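Local coordinates for protein Dot/Icm T4SS effector (PDB 4HFV) that is a putative effector of the Legionella pneumophila Dot/Icm type IV secretion system whose biochemical activity is not established here, at residues 7-12 / 75-80; 83-88 / 105-110. One frame throughout, in Å; residues are numbered along the deposited sequence.

Contact 1 (7-12 / 75-80); sequences VAYEKL and RVLNAL
Asn78, on helix 70-90 of this all-helical protein, grips the backbone of Val7 with both ends of its amide, just before the N-cap residue Ala8 opens helix 9-27. The side chain sets out with CG beside its own backbone N (chi1 -81°), which carries the amide across to the incoming chain. Asn78 CB still stands back, its nearest carbon across the contact being Leu12 CD2 at about 4.3 Å. At CG the same methyl, Leu12 CD2, is 3.7 Å away. Beyond it the amide divides: OD1 accepts the N-H of Val7 N at 3.0 Å, while ND2 donates to Val7 O at 3.0 Å. The second bond lies almost in the amide plane and meets a lone pair of the carbonyl. The first comes in tilted about 29° from the plane of the Asn78 carbonyl. ND2 also donates to Ala74 O one helical turn back, which should help to fix the rotation of the amide. Asparagine suits this buried place because it offers a donor and an acceptor to a residue whose backbone is not yet in a helix.

Alongside, Leu77 supplies the apolar half: its CG lies against Leu12 CD2. Tyr9 OH is hydrogen-bonded to Asp64 OD1 of helix 49-64. The Tyr9 and Leu77 side chains cross at about a right angle, with Tyr9 CE1 3.6 Å from Leu77 CD2.

Contact 2 (83-88 / 105-110); sequences YIRDQI and SLTISL
Arg85 of helix 70-90 reaches over to Thr107 of helix 101-109 where the two helices pack near antiparallel in a helical hairpin; the axes of segments 83-88 and 105-109 approach to 9.9 Å, at 148° between their N-to-C directions. The tight part of the interface is Arg85 laid over Leu106 and onto Thr107. The arginine starts with CG trans to its backbone N and continues as an extended chain that lays CB and CD along Leu106 CB, each 4.1 Å from it, and delivers NE to Thr107. There Arg85 NE donates to Thr107 OG1 at 2.7 Å, nearly straight at 171°, with the oxygen at the guanidinium edge and in its plane. NH2 adds a weak bond to the same oxygen, and OG1 itself makes a weak bond to Tyr103 O. Threonine fits because OG1 stands beside its own backbone N, anti to the carbonyl carbon (chi1 -59°), where it meets NE, while Thr107 CG2 lies 4.0 Å from Arg85 NH2.

Looser is the apolar margin, where Leu106 CD1 sits 4.0 Å from Ile84 CG2 and 4.3 Å from Ile88 CD1. Branched aliphatic residues suit this buried side: the two isoleucines, one turn apart, present methyls to the same leucine, and both also touch Gln52 of helix 49-64.

The solvent side is the partly exposed edge formed by Arg85 and Thr107. Since the partner is a neutral hydroxyl, the bond directs the guanidinium without neutralising it, and the cation probably keeps its charge there.

From the N terminus the chain enters helix 9-27, passes through helix 49-64 and returns along helix 70-90, where contact 1 closes a long loop of 62 residues by joining Val7 and the first turn of helix 9-27 to helix 70-90. Further along that same helix contact 2 opens, and it closes a much shorter loop of 16 residues when helix 101-109 comes back. The two loops therefore follow in series, neither crossing the other. The contact centres lie about 12 Å apart and the contacts touch: Val7 CG2 packs 3.4 Å from Ser109 O, Leu12 CD1 packs against Ser109 CB, and Asn78 OD1 lies 3.4 Å from Leu110 CD2, binding helices 9-27, 70-90 and 101-109 together.

Contact 1 (7-12 / 75-80)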
ATOM      1  N   VAL A   7      -3.193   4.597  23.487  1.00 15.91           N
ATOM      2  CA  VAL A   7      -3.986   5.092  24.606  1.00 22.95           C
ATOM      3  C   VAL A   7      -5.431   4.618  24.427  1.00 19.99           C
ATOM      4  O   VAL A   7      -5.983   4.785  23.353  1.00 17.62           O
ATOM      5  CB  VAL A   7      -4.007   6.644  24.667  1.00 22.50           C
ATOM      6  CG1 VAL A   7      -4.829   7.118  25.893  1.00 15.33           C
ATOM      7  CG2 VAL A   7      -2.590   7.206  24.732  1.00 22.98           C
ATOM      8  N   ALA A   8      -6.077   4.117  25.483  1.00 16.59           N
ATOM      9  CA  ALA A   8      -7.484   3.713  25.330  1.00 15.51           C
ATOM     10  C   ALA A   8      -8.356   4.843  24.756  1.00 14.09           C
ATOM     11  O   ALA A   8      -8.152   6.038  25.052  1.00 12.68           O
ATOM     12  CB  ALA A   8      -8.059   3.148  26.628  1.00 15.61           C
ATOM     13  N   TYR A   9      -9.301   4.472  23.881  1.00 12.60           N
ATOM     14  CA  TYR A   9     -10.099   5.471  23.162  1.00 12.53           C
ATOM     15  C   TYR A   9     -10.859   6.478  24.075  1.00 15.75           C
ATOM     16  O   TYR A   9     -10.820   7.702  23.840  1.00 11.17           O
ATOM     17  CB  TYR A   9     -11.101   4.775  22.231  1.00 13.91           C
ATOM     18  CG  TYR A   9     -12.017   5.742  21.546  1.00  9.65           C
ATOM     19  CD1 TYR A   9     -11.606   6.446  20.448  1.00  8.80           C
ATOM     20  CD2 TYR A   9     -13.301   5.972  22.032  1.00 16.84           C
ATOM     21  CE1 TYR A   9     -12.446   7.368  19.833  1.00 10.94           C
ATOM     22  CE2 TYR A   9     -14.144   6.891  21.430  1.00 13.36           C
ATOM     23  CZ  TYR A   9     -13.712   7.582  20.317  1.00 11.40           C
ATOM     24  OH  TYR A   9     -14.562   8.506  19.694  1.00 14.50           O
ATOM     25  N   GLU A  10     -11.587   6.003  25.082  1.00 11.55           N
ATOM     26  CA  GLU A  10     -12.391   6.970  25.864  1.00 14.46           C
ATOM     27  C   GLU A  10     -11.512   8.019  26.530  1.00 19.02           C
ATOM     28  O   GLU A  10     -11.838   9.216  26.537  1.00 14.93           O
ATOM     29  CB  GLU A  10     -13.256   6.284  26.886  1.00 15.47           C
ATOM     30  CG  GLU A  10     -14.393   5.445  26.271  1.00 24.73           C
ATOM     31  CD  GLU A  10     -15.368   6.276  25.419  1.00 28.41           C
ATOM     32  OE1 GLU A  10     -15.656   7.429  25.797  1.00 24.52           O
ATOM     33  OE2 GLU A  10     -15.857   5.767  24.375  1.00 28.39           O
ATOM     34  N   LYS A  11     -10.407   7.555  27.100  1.00 17.64           N
ATOM     35  CA  LYS A  11      -9.468   8.416  27.781  1.00 15.59           C
ATOM     36  C   LYS A  11      -8.890   9.438  26.808  1.00 11.83           C
ATOM     37  O   LYS A  11      -8.868  10.654  27.104  1.00 12.43           O
ATOM     38  CB  LYS A  11      -8.354   7.592  28.398  1.00 16.75           C
ATOM     39  CG  LYS A  11      -7.437   8.399  29.284  1.00 27.77           C
ATOM     40  CD  LYS A  11      -6.021   7.979  29.091  1.00 36.82           C
ATOM     41  CE  LYS A  11      -5.347   7.689  30.405  1.00 43.64           C
ATOM     42  NZ  LYS A  11      -4.561   8.856  30.916  1.00 48.99           N
ATOM     43  N   LEU A  12      -8.479   8.985  25.626  1.00 14.01           N
ATOM     44  CA  LEU A  12      -7.881   9.878  24.638  1.00  8.08           C
ATOM     45  C   LEU A  12      -8.888  10.901  24.139  1.00  9.84           C
ATOM     46  O   LEU A  12      -8.565  12.082  23.972  1.00 11.78           O
ATOM     47  CB  LEU A  12      -7.291   9.059  23.449  1.00 11.95           C
ATOM     48  CG  LEU A  12      -6.586   9.902  22.388  1.00 11.71           C
ATOM     49  CD1 LEU A  12      -5.501  10.814  22.944  1.00  5.40           C
ATOM     50  CD2 LEU A  12      -5.998   8.995  21.287  1.00  8.30           C
ATOM     51  N   ARG A  75      -6.947   2.849  17.812  1.00 16.82           N
ATOM     52  CA  ARG A  75      -5.909   2.952  16.783  1.00 19.76           C
ATOM     53  C   ARG A  75      -6.154   4.138  15.857  1.00 16.05           C
ATOM     54  O   ARG A  75      -5.234   4.915  15.570  1.00 12.23           O
ATOM     55  CB  ARG A  75      -5.777   1.659  15.973  1.00 15.46           C
ATOM     56  CG  ARG A  75      -4.552   1.719  15.030  1.00 14.97           C
ATOM     57  CD  ARG A  75      -4.153   0.349  14.443  1.00 21.48           C
ATOM     58  NE  ARG A  75      -3.819  -0.632  15.478  1.00 20.57           N
ATOM     59  CZ  ARG A  75      -4.635  -1.598  15.907  1.00 20.50           C
ATOM     60  NH1 ARG A  75      -4.208  -2.420  16.866  1.00 32.54           N
ATOM     61  NH2 ARG A  75      -5.865  -1.749  15.396  1.00 24.23           N
ATOM     62  N   VAL A  76      -7.401   4.311  15.419  1.00 13.25           N
ATOM     63  CA  VAL A  76      -7.725   5.478  14.616  1.00 12.25           C
ATOM     64  C   VAL A  76      -7.476   6.805  15.317  1.00 13.81           C
ATOM     65  O   VAL A  76      -6.822   7.714  14.742  1.00 13.61           O
ATOM     66  CB  VAL A  76      -9.148   5.429  14.057  1.00 18.35           C
ATOM     67  CG1 VAL A  76      -9.469   6.720  13.275  1.00 18.07           C
ATOM     68  CG2 VAL A  76      -9.309   4.177  13.124  1.00 17.87           C
ATOM     69  N   LEU A  77      -7.992   6.969  16.534  1.00 15.68           N
ATOM     70  CA  LEU A  77      -7.843   8.261  17.213  1.00 11.18           C
ATOM     71  C   LEU A  77      -6.371   8.533  17.567  1.00 12.32           C
ATOM     72  O   LEU A  77      -5.898   9.636  17.362  1.00 10.53           O
ATOM     73  CB  LEU A  77      -8.785   8.391  18.418  1.00 11.03           C
ATOM     74  CG  LEU A  77      -8.895   9.782  19.059  1.00 10.36           C
ATOM     75  CD1 LEU A  77      -9.338  10.909  18.074  1.00 12.48           C
ATOM     76  CD2 LEU A  77      -9.832   9.749  20.256  1.00 16.24           C
ATOM     77  N   ASN A  78      -5.642   7.530  18.072  1.00 10.84           N
ATOM     78  CA  ASN A  78      -4.219   7.720  18.335  1.00 10.89           C
ATOM     79  C   ASN A  78      -3.489   8.148  17.073  1.00 10.87           C
ATOM     80  O   ASN A  78      -2.690   9.077  17.097  1.00  9.31           O
ATOM     81  CB  ASN A  78      -3.571   6.434  18.862  1.00 11.93           C
ATOM     82  CG  ASN A  78      -3.805   6.211  20.353  1.00 12.21           C
ATOM     83  OD1 ASN A  78      -2.909   6.418  21.160  1.00 14.97           O
ATOM     84  ND2 ASN A  78      -4.975   5.730  20.711  1.00 12.85           N
ATOM     85  N   ALA A  79      -3.741   7.437  15.968  1.00 13.17           N
ATOM     86  CA  ALA A  79      -3.120   7.775  14.701  1.00  9.69           C
ATOM     87  C   ALA A  79      -3.383   9.237  14.307  1.00 11.38           C
ATOM     88  O   ALA A  79      -2.475   9.947  13.902  1.00  8.32           O
ATOM     89  CB  ALA A  79      -3.585   6.803  13.539  1.00 11.83           C
ATOM     90  N   LEU A  80      -4.628   9.680  14.357  1.00 10.13           N
ATOM     91  CA  LEU A  80      -4.909  11.055  13.966  1.00 12.91           C
ATOM     92  C   LEU A  80      -4.233  12.064  14.898  1.00 17.91           C
ATOM     93  O   LEU A  80      -3.760  13.099  14.433  1.00  8.26           O
ATOM     94  CB  LEU A  80      -6.402  11.324  13.993  1.00  9.24           C
ATOM     95  CG  LEU A  80      -6.839  12.713  13.564  1.00 11.29           C
ATOM     96  CD1 LEU A  80      -6.352  13.042  12.167  1.00 11.11           C
ATOM     97  CD2 LEU A  80      -8.355  12.748  13.648  1.00 13.38           C
TER

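Contact 2 (83-88 / 105-110)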
ATOM      1  N   TYR A  83      -0.621  12.074  13.970  1.00 14.30           N
ATOM      2  CA  TYR A  83      -0.469  12.745  12.676  1.00 16.70           C
ATOM      3  C   TYR A  83      -0.584  14.271  12.786  1.00 13.93           C
ATOM      4  O   TYR A  83       0.210  15.030  12.219  1.00 10.22           O
ATOM      5  CB  TYR A  83      -1.527  12.162  11.705  1.00 14.63           C
ATOM      6  CG  TYR A  83      -1.477  12.663  10.267  1.00 18.72           C
ATOM      7  CD1 TYR A  83      -0.309  12.640   9.521  1.00 13.95           C
ATOM      8  CD2 TYR A  83      -2.640  13.111   9.642  1.00 14.37           C
ATOM      9  CE1 TYR A  83      -0.316  13.067   8.189  1.00 14.04           C
ATOM     10  CE2 TYR A  83      -2.656  13.547   8.349  1.00 13.02           C
ATOM     11  CZ  TYR A  83      -1.508  13.536   7.621  1.00 16.05           C
ATOM     12  OH  TYR A  83      -1.568  14.004   6.326  1.00 20.13           O
ATOM     13  N   ILE A  84      -1.598  14.742  13.490  1.00 12.90           N
ATOM     14  CA  ILE A  84      -1.747  16.186  13.612  1.00  9.23           C
ATOM     15  C   ILE A  84      -0.605  16.773  14.417  1.00 13.48           C
ATOM     16  O   ILE A  84      -0.100  17.841  14.083  1.00 12.44           O
ATOM     17  CB  ILE A  84      -3.092  16.579  14.237  1.00 15.82           C
ATOM     18  CG1 ILE A  84      -4.187  16.429  13.173  1.00 12.87           C
ATOM     19  CG2 ILE A  84      -3.010  18.016  14.758  1.00 13.57           C
ATOM     20  CD1 ILE A  84      -5.555  16.378  13.740  1.00 14.09           C
ATOM     21  N   ARG A  85      -0.180  16.081  15.479  1.00  9.13           N
ATOM     22  CA  ARG A  85       1.032  16.491  16.220  1.00  8.43           C
ATOM     23  C   ARG A  85       2.238  16.654  15.267  1.00 11.94           C
ATOM     24  O   ARG A  85       2.964  17.651  15.299  1.00 11.21           O
ATOM     25  CB  ARG A  85       1.370  15.443  17.299  1.00 11.09           C
ATOM     26  CG  ARG A  85       2.616  15.731  18.166  1.00 10.97           C
ATOM     27  CD  ARG A  85       2.700  14.764  19.350  1.00 17.85           C
ATOM     28  NE  ARG A  85       3.920  14.907  20.160  1.00 16.71           N
ATOM     29  CZ  ARG A  85       5.093  14.366  19.850  1.00 18.15           C
ATOM     30  NH1 ARG A  85       5.204  13.653  18.757  1.00 14.57           N
ATOM     31  NH2 ARG A  85       6.152  14.498  20.651  1.00 15.64           N
ATOM     32  N   ASP A  86       2.459  15.676  14.392  1.00 14.39           N
ATOM     33  CA  ASP A  86       3.583  15.753  13.478  1.00 12.28           C
ATOM     34  C   ASP A  86       3.449  16.932  12.489  1.00 15.56           C
ATOM     35  O   ASP A  86       4.420  17.614  12.133  1.00 13.39           O
ATOM     36  CB  ASP A  86       3.667  14.439  12.713  1.00 13.87           C
ATOM     37  CG  ASP A  86       4.945  14.326  11.909  1.00 19.10           C
ATOM     38  OD1 ASP A  86       6.006  14.281  12.529  1.00 20.50           O
ATOM     39  OD2 ASP A  86       4.876  14.277  10.662  1.00 21.84           O
ATOM     40  N   GLN A  87       2.225  17.174  12.075  1.00  8.64           N
ATOM     41  CA  GLN A  87       1.917  18.286  11.185  1.00 13.34           C
ATOM     42  C   GLN A  87       2.278  19.633  11.816  1.00 13.51           C
ATOM     43  O   GLN A  87       2.811  20.533  11.159  1.00 14.60           O
ATOM     44  CB  GLN A  87       0.466  18.224  10.770  1.00 15.91           C
ATOM     45  CG  GLN A  87       0.244  17.129   9.706  1.00 13.57           C
ATOM     46  CD  GLN A  87      -1.156  17.038   9.156  1.00 21.80           C
ATOM     47  OE1 GLN A  87      -2.131  17.024   9.889  1.00 19.97           O
ATOM     48  NE2 GLN A  87      -1.256  16.919   7.817  1.00 32.24           N
ATOM     49  N   ILE A  88       2.029  19.756  13.107  1.00 13.55           N
ATOM     50  CA  ILE A  88       2.411  20.960  13.840  1.00 15.99           C
ATOM     51  C   ILE A  88       3.925  21.051  13.995  1.00  7.50           C
ATOM     52  O   ILE A  88       4.501  22.114  13.813  1.00 16.36           O
ATOM     53  CB  ILE A  88       1.716  21.012  15.197  1.00 11.80           C
ATOM     54  CG1 ILE A  88       0.201  21.058  14.994  1.00  9.80           C
ATOM     55  CG2 ILE A  88       2.155  22.245  15.988  1.00  9.23           C
ATOM     56  CD1 ILE A  88      -0.613  20.997  16.319  1.00 12.24           C
ATOM     57  N   SER A 105      -0.057  19.370  24.405  1.00 10.17           N
ATOM     58  CA  SER A 105      -1.216  18.619  24.860  1.00 13.40           C
ATOM     59  C   SER A 105      -1.375  17.297  24.101  1.00 10.99           C
ATOM     60  O   SER A 105      -1.771  16.262  24.689  1.00  9.71           O
ATOM     61  CB  SER A 105      -2.488  19.489  24.766  1.00 13.94           C
ATOM     62  OG  SER A 105      -3.119  19.396  23.478  1.00 16.01           O
ATOM     63  N   LEU A 106      -0.995  17.298  22.812  1.00  9.09           N
ATOM     64  CA  LEU A 106      -1.032  16.071  22.050  1.00 11.92           C
ATOM     65  C   LEU A 106       0.051  15.099  22.539  1.00 12.97           C
ATOM     66  O   LEU A 106      -0.220  13.916  22.692  1.00 12.45           O
ATOM     67  CB  LEU A 106      -0.896  16.358  20.541  1.00 14.49           C
ATOM     68  CG  LEU A 106      -2.099  17.120  20.022  1.00 18.07           C
ATOM     69  CD1 LEU A 106      -1.852  17.618  18.607  1.00 12.85           C
ATOM     70  CD2 LEU A 106      -3.334  16.254  20.051  1.00 18.97           C
ATOM     71  N   THR A 107       1.250  15.594  22.852  1.00 12.92           N
ATOM     72  CA  THR A 107       2.298  14.736  23.371  1.00  9.83           C
ATOM     73  C   THR A 107       1.826  14.064  24.664  1.00 14.85           C
ATOM     74  O   THR A 107       2.004  12.850  24.871  1.00 16.17           O
ATOM     75  CB  THR A 107       3.531  15.553  23.712  1.00 12.80           C
ATOM     76  OG1 THR A 107       3.979  16.234  22.532  1.00 11.87           O
ATOM     77  CG2 THR A 107       4.623  14.669  24.359  1.00 16.86           C
ATOM     78  N   ILE A 108       1.253  14.886  25.547  1.00 13.63           N
ATOM     79  CA  ILE A 108       0.703  14.424  26.823  1.00 11.53           C
ATOM     80  C   ILE A 108      -0.462  13.440  26.644  1.00 14.90           C
ATOM     81  O   ILE A 108      -0.485  12.416  27.288  1.00 15.65           O
ATOM     82  CB  ILE A 108       0.196  15.601  27.724  1.00 11.80           C
ATOM     83  CG1 ILE A 108       1.316  16.611  28.063  1.00 20.00           C
ATOM     84  CG2 ILE A 108      -0.408  15.063  28.996  1.00 12.64           C
ATOM     85  CD1 ILE A 108       2.453  16.016  28.763  1.00 31.56           C
ATOM     86  N   SER A 109      -1.409  13.749  25.770  1.00 12.54           N
ATOM     87  CA  SER A 109      -2.585  12.903  25.582  1.00 24.90           C
ATOM     88  C   SER A 109      -2.167  11.513  25.124  1.00 14.60           C
ATOM     89  O   SER A 109      -2.755  10.505  25.508  1.00 12.77           O
ATOM     90  CB  SER A 109      -3.540  13.508  24.554  1.00 20.03           C
ATOM     91  OG  SER A 109      -4.207  14.653  25.068  1.00 15.11           O
ATOM     92  N   LEU A 110      -1.141  11.479  24.300  1.00 12.99           N
ATOM     93  CA  LEU A 110      -0.637  10.236  23.734  1.00 16.34           C
ATOM     94  C   LEU A 110       0.331   9.484  24.701  1.00 11.81           C
ATOM     95  O   LEU A 110       0.711   8.364  24.452  1.00 12.82           O
ATOM     96  CB  LEU A 110       0.020  10.542  22.407  1.00 15.24           C
ATOM     97  CG  LEU A 110      -0.919  10.900  21.241  1.00 17.27           C
ATOM     98  CD1 LEU A 110      -0.179  11.424  20.012  1.00 20.12           C
ATOM     99  CD2 LEU A 110      -1.784   9.666  20.880  1.00 16.81           C
TER